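Local coordinates for DyP-type peroxidase (Pleurotus ostreatus PC15, PDB 6FSK), which probably uses a heme b cofactor to oxidise dyes and other substrates, probably including manganese(II), at the expense of hydrogen peroxide, at residues F246-V249 and P250-D253; G179-H182 and A183-H186. The protein carries 1 engineered substitution. All coordinates share one frame; numbering follows the deposited sequence.

Contact 1: residues F246-V249 and P250-D253. With HEM (protoporphyrin IX containing Fe), chain C.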
ATOM      1  N   PHE A 246       5.690  -3.396  10.409  1.00  9.67           N
ATOM      2  CA  PHE A 246       6.140  -4.694  10.974  1.00  9.31           C
ATOM      3  C   PHE A 246       4.891  -5.514  11.273  1.00  9.96           C
ATOM      4  O   PHE A 246       3.866  -4.945  11.690  1.00 11.61           O
ATOM      5  CB  PHE A 246       6.957  -4.443  12.264  1.00 10.17           C
ATOM      6  CG  PHE A 246       8.348  -4.017  11.998  1.00  9.82           C
ATOM      7  CD1 PHE A 246       8.635  -2.790  11.475  1.00 10.43           C
ATOM      8  CD2 PHE A 246       9.416  -4.860  12.232  1.00 10.24           C
ATOM      9  CE1 PHE A 246       9.932  -2.415  11.115  1.00 11.76           C
ATOM     10  CE2 PHE A 246      10.720  -4.455  11.956  1.00 11.92           C
ATOM     11  CZ  PHE A 246      10.970  -3.234  11.404  1.00 10.87           C
ATOM     12  N   GLN A 247       4.982  -6.805  11.063  1.00  8.95           N
ATOM     13  CA  GLN A 247       3.878  -7.708  11.349  1.00 10.26           C
ATOM     14  C   GLN A 247       4.249  -8.667  12.480  1.00 10.05           C
ATOM     15  O   GLN A 247       5.334  -9.219  12.509  1.00 10.80           O
ATOM     16  CB  GLN A 247       3.534  -8.478  10.104  1.00 10.36           C
ATOM     17  CG  GLN A 247       2.932  -7.531   9.037  1.00  9.77           C
ATOM     18  CD  GLN A 247       2.739  -8.249   7.735  1.00 11.22           C
ATOM     19  OE1 GLN A 247       3.343  -7.886   6.767  1.00 12.78           O
ATOM     20  NE2 GLN A 247       1.816  -9.134   7.638  1.00 12.45           N
ATOM     21  N   MET A 248       3.283  -8.917  13.335  1.00  8.85           N
ATOM     22  CA  MET A 248       3.396  -9.793  14.475  1.00  9.94           C
ATOM     23  C   MET A 248       2.695 -11.125  14.169  1.00 10.43           C
ATOM     24  O   MET A 248       1.528 -11.311  14.495  1.00 10.40           O
ATOM     25  CB  MET A 248       2.804  -9.042  15.698  1.00 11.03           C
ATOM     26  CG  MET A 248       3.346  -7.622  15.887  1.00 12.40           C
ATOM     27  SD  MET A 248       5.126  -7.524  16.039  1.00 16.79           S
ATOM     28  CE  MET A 248       5.255  -8.126  17.677  1.00 20.69           C
ATOM     29  N   VAL A 249       3.412 -12.009  13.475  1.00  9.60           N
ATOM     30  CA  VAL A 249       2.854 -13.198  12.875  1.00  9.39           C
ATOM     31  C   VAL A 249       2.416 -14.244  13.869  1.00  9.34           C
ATOM     32  O   VAL A 249       1.283 -14.699  13.808  1.00 10.17           O
ATOM     33  CB  VAL A 249       3.677 -13.712  11.684  1.00  9.68           C
ATOM     34  CG1 VAL A 249       3.020 -14.885  11.015  1.00 12.19           C
ATOM     35  CG2 VAL A 249       3.830 -12.573  10.709  1.00 11.18           C
ATOM     36  N   PRO A 250       3.328 -14.683  14.718  1.00  9.94           N
ATOM     37  CA  PRO A 250       2.920 -15.651  15.758  1.00 10.23           C
ATOM     38  C   PRO A 250       1.750 -15.153  16.611  1.00 10.46           C
ATOM     39  O   PRO A 250       0.842 -15.924  16.983  1.00 11.15           O
ATOM     40  CB  PRO A 250       4.190 -15.849  16.631  1.00 10.40           C
ATOM     41  CG  PRO A 250       5.320 -15.465  15.676  1.00 11.02           C
ATOM     42  CD  PRO A 250       4.747 -14.347  14.781  1.00 10.00           C
ATOM     43  N   GLU A 251       1.737 -13.866  16.901  1.00  9.44           N
ATOM     44  CA  GLU A 251       0.696 -13.218  17.680  1.00  9.71           C
ATOM     45  C   GLU A 251      -0.621 -13.284  16.964  1.00 11.13           C
ATOM     46  O   GLU A 251      -1.664 -13.611  17.544  1.00 10.05           O
ATOM     47  CB  GLU A 251       1.080 -11.766  18.042  1.00 11.25           C
ATOM     48  CG  GLU A 251       2.237 -11.631  18.994  1.00 12.50           C
ATOM     49  CD  GLU A 251       3.629 -11.658  18.378  1.00 11.56           C
ATOM     50  OE1 GLU A 251       3.813 -11.991  17.189  1.00 11.53           O
ATOM     51  OE2 GLU A 251       4.582 -11.403  19.180  1.00 14.06           O
ATOM     52  N   PHE A 252      -0.634 -13.001  15.698  1.00 10.16           N
ATOM     53  CA  PHE A 252      -1.850 -13.118  14.893  1.00 10.91           C
ATOM     54  C   PHE A 252      -2.323 -14.560  14.840  1.00 10.84           C
ATOM     55  O   PHE A 252      -3.568 -14.847  15.034  1.00 12.13           O
ATOM     56  CB  PHE A 252      -1.596 -12.508  13.515  1.00 12.17           C
ATOM     57  CG  PHE A 252      -2.750 -12.584  12.549  1.00 14.04           C
ATOM     58  CD1 PHE A 252      -3.797 -11.700  12.674  1.00 18.31           C
ATOM     59  CD2 PHE A 252      -2.761 -13.569  11.569  1.00 16.14           C
ATOM     60  CE1 PHE A 252      -4.864 -11.787  11.754  1.00 21.64           C
ATOM     61  CE2 PHE A 252      -3.772 -13.613  10.672  1.00 19.23           C
ATOM     62  CZ  PHE A 252      -4.762 -12.703  10.761  1.00 19.57           C
ATOM     63  N   ASP A 253      -1.420 -15.480  14.613  1.00 11.07           N
ATOM     64  CA  ASP A 253      -1.773 -16.903  14.565  1.00 11.33           C
ATOM     65  C   ASP A 253      -2.369 -17.353  15.930  1.00 11.51           C
ATOM     66  O   ASP A 253      -3.374 -18.051  15.936  1.00 13.22           O
ATOM     67  CB  ASP A 253      -0.596 -17.772  14.238  1.00 13.75           C
ATOM     68  CG  ASP A 253      -0.110 -17.664  12.789  1.00 17.72           C
ATOM     69  OD1 ASP A 253      -0.773 -17.184  11.903  1.00 22.32           O
ATOM     70  OD2 ASP A 253       1.057 -18.120  12.634  1.00 25.23           O
TER
HETATM   71  CHA HEM C 501      -5.864  -5.542  -0.015  1.00  9.86           C
HETATM   72  CHB HEM C 501      -2.900  -7.261   3.377  1.00  8.76           C
HETATM   73  CHC HEM C 501      -1.801  -2.740   4.615  1.00  8.84           C
HETATM   74  CHD HEM C 501      -5.006  -0.997   1.426  1.00  8.61           C
HETATM   75  C1A HEM C 501      -5.156  -6.444   0.782  1.00  9.30           C
HETATM   76  C2A HEM C 501      -5.199  -7.869   0.685  1.00  9.75           C
HETATM   77  C3A HEM C 501      -4.340  -8.353   1.593  1.00  9.96           C
HETATM   78  C4A HEM C 501      -3.827  -7.224   2.307  1.00  9.12           C
HETATM   79  CMA HEM C 501      -4.089  -9.788   1.908  1.00 10.35           C
HETATM   80  CAA HEM C 501      -6.093  -8.653  -0.264  1.00  9.79           C
HETATM   81  CBA HEM C 501      -5.512  -9.053  -1.614  1.00 11.28           C
HETATM   82  CGA HEM C 501      -5.313  -7.881  -2.538  1.00 12.05           C
HETATM   83  O1A HEM C 501      -6.277  -7.365  -3.106  1.00 12.34           O
HETATM   84  O2A HEM C 501      -4.137  -7.476  -2.724  1.00 13.22           O
HETATM   85  C1B HEM C 501      -2.316  -6.185   4.051  1.00 10.33           C
HETATM   86  C2B HEM C 501      -1.341  -6.257   5.041  1.00 10.51           C
HETATM   87  C3B HEM C 501      -0.972  -4.999   5.400  1.00  8.52           C
HETATM   88  C4B HEM C 501      -1.817  -4.122   4.576  1.00  8.47           C
HETATM   89  CMB HEM C 501      -0.801  -7.522   5.659  1.00 11.73           C
HETATM   90  CAB HEM C 501      -0.018  -4.455   6.392  1.00  9.00           C
HETATM   91  CBB HEM C 501       0.997  -5.146   6.865  1.00  8.64           C
HETATM   92  C1C HEM C 501      -2.591  -1.840   3.968  1.00  8.59           C
HETATM   93  C2C HEM C 501      -2.658  -0.448   4.108  1.00  9.24           C
HETATM   94  C3C HEM C 501      -3.574   0.070   3.240  1.00  9.19           C
HETATM   95  C4C HEM C 501      -4.059  -1.049   2.468  1.00  7.88           C
HETATM   96  CMC HEM C 501      -1.802   0.335   5.068  1.00 10.22           C
HETATM   97  CAC HEM C 501      -4.105   1.444   3.024  1.00  8.70           C
HETATM   98  CBC HEM C 501      -4.142   2.391   3.984  1.00  9.94           C
HETATM   99  C1D HEM C 501      -5.445  -2.128   0.732  1.00  8.40           C
HETATM  100  C2D HEM C 501      -6.311  -1.975  -0.478  1.00  8.41           C
HETATM  101  C3D HEM C 501      -6.507  -3.282  -0.902  1.00  8.91           C
HETATM  102  C4D HEM C 501      -5.840  -4.128   0.073  1.00  9.28           C
HETATM  103  CMD HEM C 501      -6.800  -0.738  -1.118  1.00  8.16           C
HETATM  104  CAD HEM C 501      -7.368  -3.767  -2.063  1.00  9.28           C
HETATM  105  CBD HEM C 501      -8.812  -3.922  -1.702  1.00  9.78           C
HETATM  106  CGD HEM C 501      -9.651  -4.275  -2.905  1.00  9.52           C
HETATM  107  O1D HEM C 501     -10.396  -5.269  -2.722  1.00 10.65           O
HETATM  108  O2D HEM C 501      -9.496  -3.692  -3.959  1.00 11.04           O
HETATM  109  NA  HEM C 501      -4.382  -6.028   1.867  1.00  9.36           N
HETATM  110  NB  HEM C 501      -2.661  -4.893   3.832  1.00  8.58           N
HETATM  111  NC  HEM C 501      -3.577  -2.210   3.021  1.00  8.57           N
HETATM  112  ND  HEM C 501      -5.268  -3.412   1.048  1.00  8.41           N
HETATM  113 FE   HEM C 501      -4.041  -4.148   2.483  1.00  9.01          FE
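Met-248 lies against the carboxylate of Glu-251 at the start of helix 249-258, its side chain crossing that of the glutamate at a slant. The thioether chain is bent at both inner torsions (chi2 -57°, chi3 -75°), a fold that brings its methyl CE 3.7 Å from Glu-251 OE2. At the base of the chain, Met-248 CB is 3.5 Å from Glu-251 OE1. The glutamate is also bent, at chi2, and turns back over the first turn of the helix, where OE1 takes a hydrogen bond with Thr-374 OG1. Met-248 is the N-cap residue. Its carbonyl O receives Phe-252 N at 3.0 Å, and the next step is straighter: Asp-253 N reaches Val-249 O at 2.9 Å with an N-H...O angle of 168°. Val-249 and Asp-253 point the same way, side by side, with Val-249 CG1 4.1 Å from Asp-253 OD2. Pro-250 comes straight after Val-249, its CD a tight 3.3 Å from Val-249 CB; lacking an N-H, it suits the first turn of a helix. Just before Met-248, Gln-247 stretches its extended amide end to the heme, OE1 lying 3.6 Å from vinyl carbon CBB. The buried ring of Phe-252 meets Phe-187 and, edge-to-face, Phe-461. The whole is the junction where strand 238-247 of the antiparallel sheet, flanked by strands 462-472 and 379-386, gives way to helix 249-258.

Contact 2: residues G179-H182 and A183-H186; sequences GDVH and AHEH. With HEM (protoporphyrin IX containing Fe), chain C.
The chain folds through a type I beta turn from Val-181 to His-184, closed by His-184 N on Val-181 O at 2.9 Å, although the donor stands 56° out of the carbonyl plane and so is not on a lone pair. Over this turn the side chains of its two ends come together: Val-181 CB lies 4.1 Å from His-184 CB, and CG1 of the valine sits over one face of the imidazole. The ND1 of His-184 is hydrogen-bonded to Gly-188 O, which helps fix the ring's rotation. In His-182, CG stands between the backbone N and the carbonyl carbon (chi1 74°); the ring swings back along the chain, and ND1 donates to Gly-179 O at 3.2 Å, the acceptor lying only 5° from the ring plane. The same oxygen accepts His-182 N at 3.1 Å, so one carbonyl holds both the backbone and the imidazole of a single residue. His-182 CD2 lies 3.9 Å from Ala-183 CB. A water stitches the loop, donating to Asp-180 O at 2.6 Å and accepting from Ala-183 N. Beyond the turn Glu-185 runs to the heme, with OE2 3.3 Å from methyl CMB; its carboxylate is gripped by hydrogen bonds from the backbone N-H groups of Phe-187 and Tyr-189 and from Gln-247 NE2. The polar groups of this surface turn are thus met mainly by backbone groups, a water and the side chain of Gln-359, which bonds to the carbonyls of His-182 and His-184, whereas three N-H donors hold the buried glutamate in place beside the porphyrin.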
ATOM      1  N   GLY A 179       9.470 -19.929  -2.273  1.00 23.39           N
ATOM      2  CA  GLY A 179       8.569 -20.911  -2.815  1.00 25.65           C
ATOM      3  C   GLY A 179       7.213 -20.445  -3.262  1.00 23.78           C
ATOM      4  O   GLY A 179       7.081 -19.359  -3.813  1.00 26.51           O
ATOM      5  N   ASP A 180       6.204 -21.286  -3.014  1.00 27.92           N
ATOM      6  CA  ASP A 180       4.869 -21.096  -3.600  1.00 32.79           C
ATOM      7  C   ASP A 180       4.110 -19.957  -2.957  1.00 27.88           C
ATOM      8  O   ASP A 180       3.209 -19.399  -3.599  1.00 31.94           O
ATOM      9  CB  ASP A 180       4.003 -22.405  -3.631  1.00 42.20           C
ATOM     10  CG  ASP A 180       4.190 -23.323  -2.374  1.00 56.35           C
ATOM     11  OD1 ASP A 180       4.383 -22.827  -1.225  1.00 58.81           O
ATOM     12  OD2 ASP A 180       4.150 -24.574  -2.554  1.00 63.44           O
ATOM     13  N   VAL A 181       4.561 -19.558  -1.774  1.00 24.63           N
ATOM     14  CA  VAL A 181       4.015 -18.397  -1.041  1.00 24.53           C
ATOM     15  C   VAL A 181       4.763 -17.067  -1.315  1.00 18.71           C
ATOM     16  O   VAL A 181       4.581 -16.085  -0.594  1.00 15.49           O
ATOM     17  CB  VAL A 181       3.896 -18.645   0.461  1.00 24.88           C
ATOM     18  CG1 VAL A 181       3.062 -19.889   0.699  1.00 32.54           C
ATOM     19  CG2 VAL A 181       5.220 -18.754   1.201  1.00 25.24           C
ATOM     20  N   HIS A 182       5.617 -17.011  -2.340  1.00 17.09           N
ATOM     21  CA  HIS A 182       6.306 -15.807  -2.666  1.00 15.90           C
ATOM     22  C   HIS A 182       5.471 -14.482  -2.740  1.00 14.44           C
ATOM     23  O   HIS A 182       5.970 -13.442  -2.333  1.00 15.58           O
ATOM     24  CB  HIS A 182       7.082 -15.994  -3.972  1.00 16.50           C
ATOM     25  CG  HIS A 182       6.210 -16.002  -5.165  1.00 18.33           C
ATOM     26  ND1 HIS A 182       5.679 -17.158  -5.682  1.00 22.25           N
ATOM     27  CD2 HIS A 182       5.758 -15.004  -5.930  1.00 19.66           C
ATOM     28  CE1 HIS A 182       4.976 -16.868  -6.755  1.00 22.49           C
ATOM     29  NE2 HIS A 182       5.013 -15.576  -6.925  1.00 25.26           N
ATOM     30  N   ALA A 183       4.227 -14.521  -3.180  1.00 14.93           N
ATOM     31  CA  ALA A 183       3.366 -13.334  -3.256  1.00 12.97           C
ATOM     32  C   ALA A 183       2.357 -13.267  -2.065  1.00 12.33           C
ATOM     33  O   ALA A 183       1.537 -12.316  -2.058  1.00 15.36           O
ATOM     34  CB  ALA A 183       2.587 -13.295  -4.558  1.00 15.86           C
ATOM     35  N   HIS A 184       2.546 -14.077  -1.058  1.00 11.23           N
ATOM     36  CA  HIS A 184       1.760 -13.974   0.139  1.00 12.22           C
ATOM     37  C   HIS A 184       2.455 -13.103   1.157  1.00 11.36           C
ATOM     38  O   HIS A 184       3.627 -13.259   1.428  1.00 12.04           O
ATOM     39  CB  HIS A 184       1.543 -15.354   0.750  1.00 11.23           C
ATOM     40  CG  HIS A 184       0.660 -16.259  -0.081  1.00 12.03           C
ATOM     41  ND1 HIS A 184      -0.434 -16.922   0.434  1.00 13.27           N
ATOM     42  CD2 HIS A 184       0.788 -16.672  -1.352  1.00 13.97           C
ATOM     43  CE1 HIS A 184      -0.970 -17.677  -0.517  1.00 14.81           C
ATOM     44  NE2 HIS A 184      -0.276 -17.514  -1.627  1.00 14.81           N
ATOM     45  N   GLU A 185       1.688 -12.160   1.714  1.00 10.80           N
ATOM     46  CA  GLU A 185       2.229 -11.335   2.830  1.00 11.74           C
ATOM     47  C   GLU A 185       2.482 -12.209   4.041  1.00 12.18           C
ATOM     48  O   GLU A 185       2.033 -13.356   4.036  1.00 11.49           O
ATOM     49  CB  GLU A 185       1.400 -10.094   3.057  1.00 12.64           C
ATOM     50  CG  GLU A 185      -0.047 -10.394   3.360  1.00 12.54           C
ATOM     51  CD  GLU A 185      -0.203 -11.016   4.656  1.00 13.33           C
ATOM     52  OE1 GLU A 185      -1.019 -11.959   4.801  1.00 14.26           O
ATOM     53  OE2 GLU A 185       0.444 -10.569   5.682  1.00 11.50           O
ATOM     54  N   HIS A 186       3.221 -11.709   5.029  1.00 10.65           N
ATOM     55  CA  HIS A 186       3.694 -12.603   6.123  1.00 10.21           C
ATOM     56  C   HIS A 186       2.607 -13.232   6.990  1.00 10.35           C
ATOM     57  O   HIS A 186       2.887 -14.281   7.633  1.00 10.09           O
ATOM     58  CB  HIS A 186       4.710 -11.873   6.964  1.00 10.20           C
ATOM     59  CG  HIS A 186       6.104 -11.963   6.436  1.00  9.38           C
ATOM     60  ND1 HIS A 186       6.814 -13.139   6.485  1.00 10.11           N
ATOM     61  CD2 HIS A 186       6.893 -11.094   5.754  1.00 10.13           C
ATOM     62  CE1 HIS A 186       8.004 -12.982   5.913  1.00 10.66           C
ATOM     63  NE2 HIS A 186       8.066 -11.753   5.447  1.00 10.60           N
TER
HETATM   64  CHA HEM C 501      -5.864  -5.542  -0.015  1.00  9.86           C
HETATM   65  CHB HEM C 501      -2.900  -7.261   3.377  1.00  8.76           C
HETATM   66  CHC HEM C 501      -1.801  -2.740   4.615  1.00  8.84           C
HETATM   67  CHD HEM C 501      -5.006  -0.997   1.426  1.00  8.61           C
HETATM   68  C1A HEM C 501      -5.156  -6.444   0.782  1.00  9.30           C
HETATM   69  C2A HEM C 501      -5.199  -7.869   0.685  1.00  9.75           C
HETATM   70  C3A HEM C 501      -4.340  -8.353   1.593  1.00  9.96           C
HETATM   71  C4A HEM C 501      -3.827  -7.224   2.307  1.00  9.12           C
HETATM   72  CMA HEM C 501      -4.089  -9.788   1.908  1.00 10.35           C
HETATM   73  CAA HEM C 501      -6.093  -8.653  -0.264  1.00  9.79           C
HETATM   74  CBA HEM C 501      -5.512  -9.053  -1.614  1.00 11.28           C
HETATM   75  CGA HEM C 501      -5.313  -7.881  -2.538  1.00 12.05           C
HETATM   76  O1A HEM C 501      -6.277  -7.365  -3.106  1.00 12.34           O
HETATM   77  O2A HEM C 501      -4.137  -7.476  -2.724  1.00 13.22           O
HETATM   78  C1B HEM C 501      -2.316  -6.185   4.051  1.00 10.33           C
HETATM   79  C2B HEM C 501      -1.341  -6.257   5.041  1.00 10.51           C
HETATM   80  C3B HEM C 501      -0.972  -4.999   5.400  1.00  8.52           C
HETATM   81  C4B HEM C 501      -1.817  -4.122   4.576  1.00  8.47           C
HETATM   82  CMB HEM C 501      -0.801  -7.522   5.659  1.00 11.73           C
HETATM   83  CAB HEM C 501      -0.018  -4.455   6.392  1.00  9.00           C
HETATM   84  CBB HEM C 501       0.997  -5.146   6.865  1.00  8.64           C
HETATM   85  C1C HEM C 501      -2.591  -1.840   3.968  1.00  8.59           C
HETATM   86  C2C HEM C 501      -2.658  -0.448   4.108  1.00  9.24           C
HETATM   87  C3C HEM C 501      -3.574   0.070   3.240  1.00  9.19           C
HETATM   88  C4C HEM C 501      -4.059  -1.049   2.468  1.00  7.88           C
HETATM   89  CMC HEM C 501      -1.802   0.335   5.068  1.00 10.22           C
HETATM   90  CAC HEM C 501      -4.105   1.444   3.024  1.00  8.70           C
HETATM   91  CBC HEM C 501      -4.142   2.391   3.984  1.00  9.94           C
HETATM   92  C1D HEM C 501      -5.445  -2.128   0.732  1.00  8.40           C
HETATM   93  C2D HEM C 501      -6.311  -1.975  -0.478  1.00  8.41           C
HETATM   94  C3D HEM C 501      -6.507  -3.282  -0.902  1.00  8.91           C
HETATM   95  C4D HEM C 501      -5.840  -4.128   0.073  1.00  9.28           C
HETATM   96  CMD HEM C 501      -6.800  -0.738  -1.118  1.00  8.16           C
HETATM   97  CAD HEM C 501      -7.368  -3.767  -2.063  1.00  9.28           C
HETATM   98  CBD HEM C 501      -8.812  -3.922  -1.702  1.00  9.78           C
HETATM   99  CGD HEM C 501      -9.651  -4.275  -2.905  1.00  9.52           C
HETATM  100  O1D HEM C 501     -10.396  -5.269  -2.722  1.00 10.65           O
HETATM  101  O2D HEM C 501      -9.496  -3.692  -3.959  1.00 11.04           O
HETATM  102  NA  HEM C 501      -4.382  -6.028   1.867  1.00  9.36           N
HETATM  103  NB  HEM C 501      -2.661  -4.893   3.832  1.00  8.58           N
HETATM  104  NC  HEM C 501      -3.577  -2.210   3.021  1.00  8.57           N
HETATM  105  ND  HEM C 501      -5.268  -3.412   1.048  1.00  8.41           N
HETATM  106 FE   HEM C 501      -4.041  -4.148   2.483  1.00  9.01          FE
HETATM  107  O   HOH W   1       2.654 -16.867  -4.006  1.00 19.04           O

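In the fold
Contact 1 is partly buried, whereas contact 2 is a surface turn whose Glu-185 reaches the heme. Neither shares a secondary-structure element with the other: 246-253 joins an interior strand of the sheet to its following helix, while 179-186 belongs to the long loop between strands 166-175 and 197-198. Their meeting point is the pocket, where Gln-247 NE2 is hydrogen-bonded to Glu-185 OE2 at 2.8 Å and Val-249 CG1 packs on His-186 O. Gln-247 and Glu-185 both meet methyl CMB of the porphyrin, and Gln-247 also vinyl carbon CBB. Helical backbone bonding and a methionine-carboxylate contact mark the first; imidazoles, a turn bond and a bridging water mark the second.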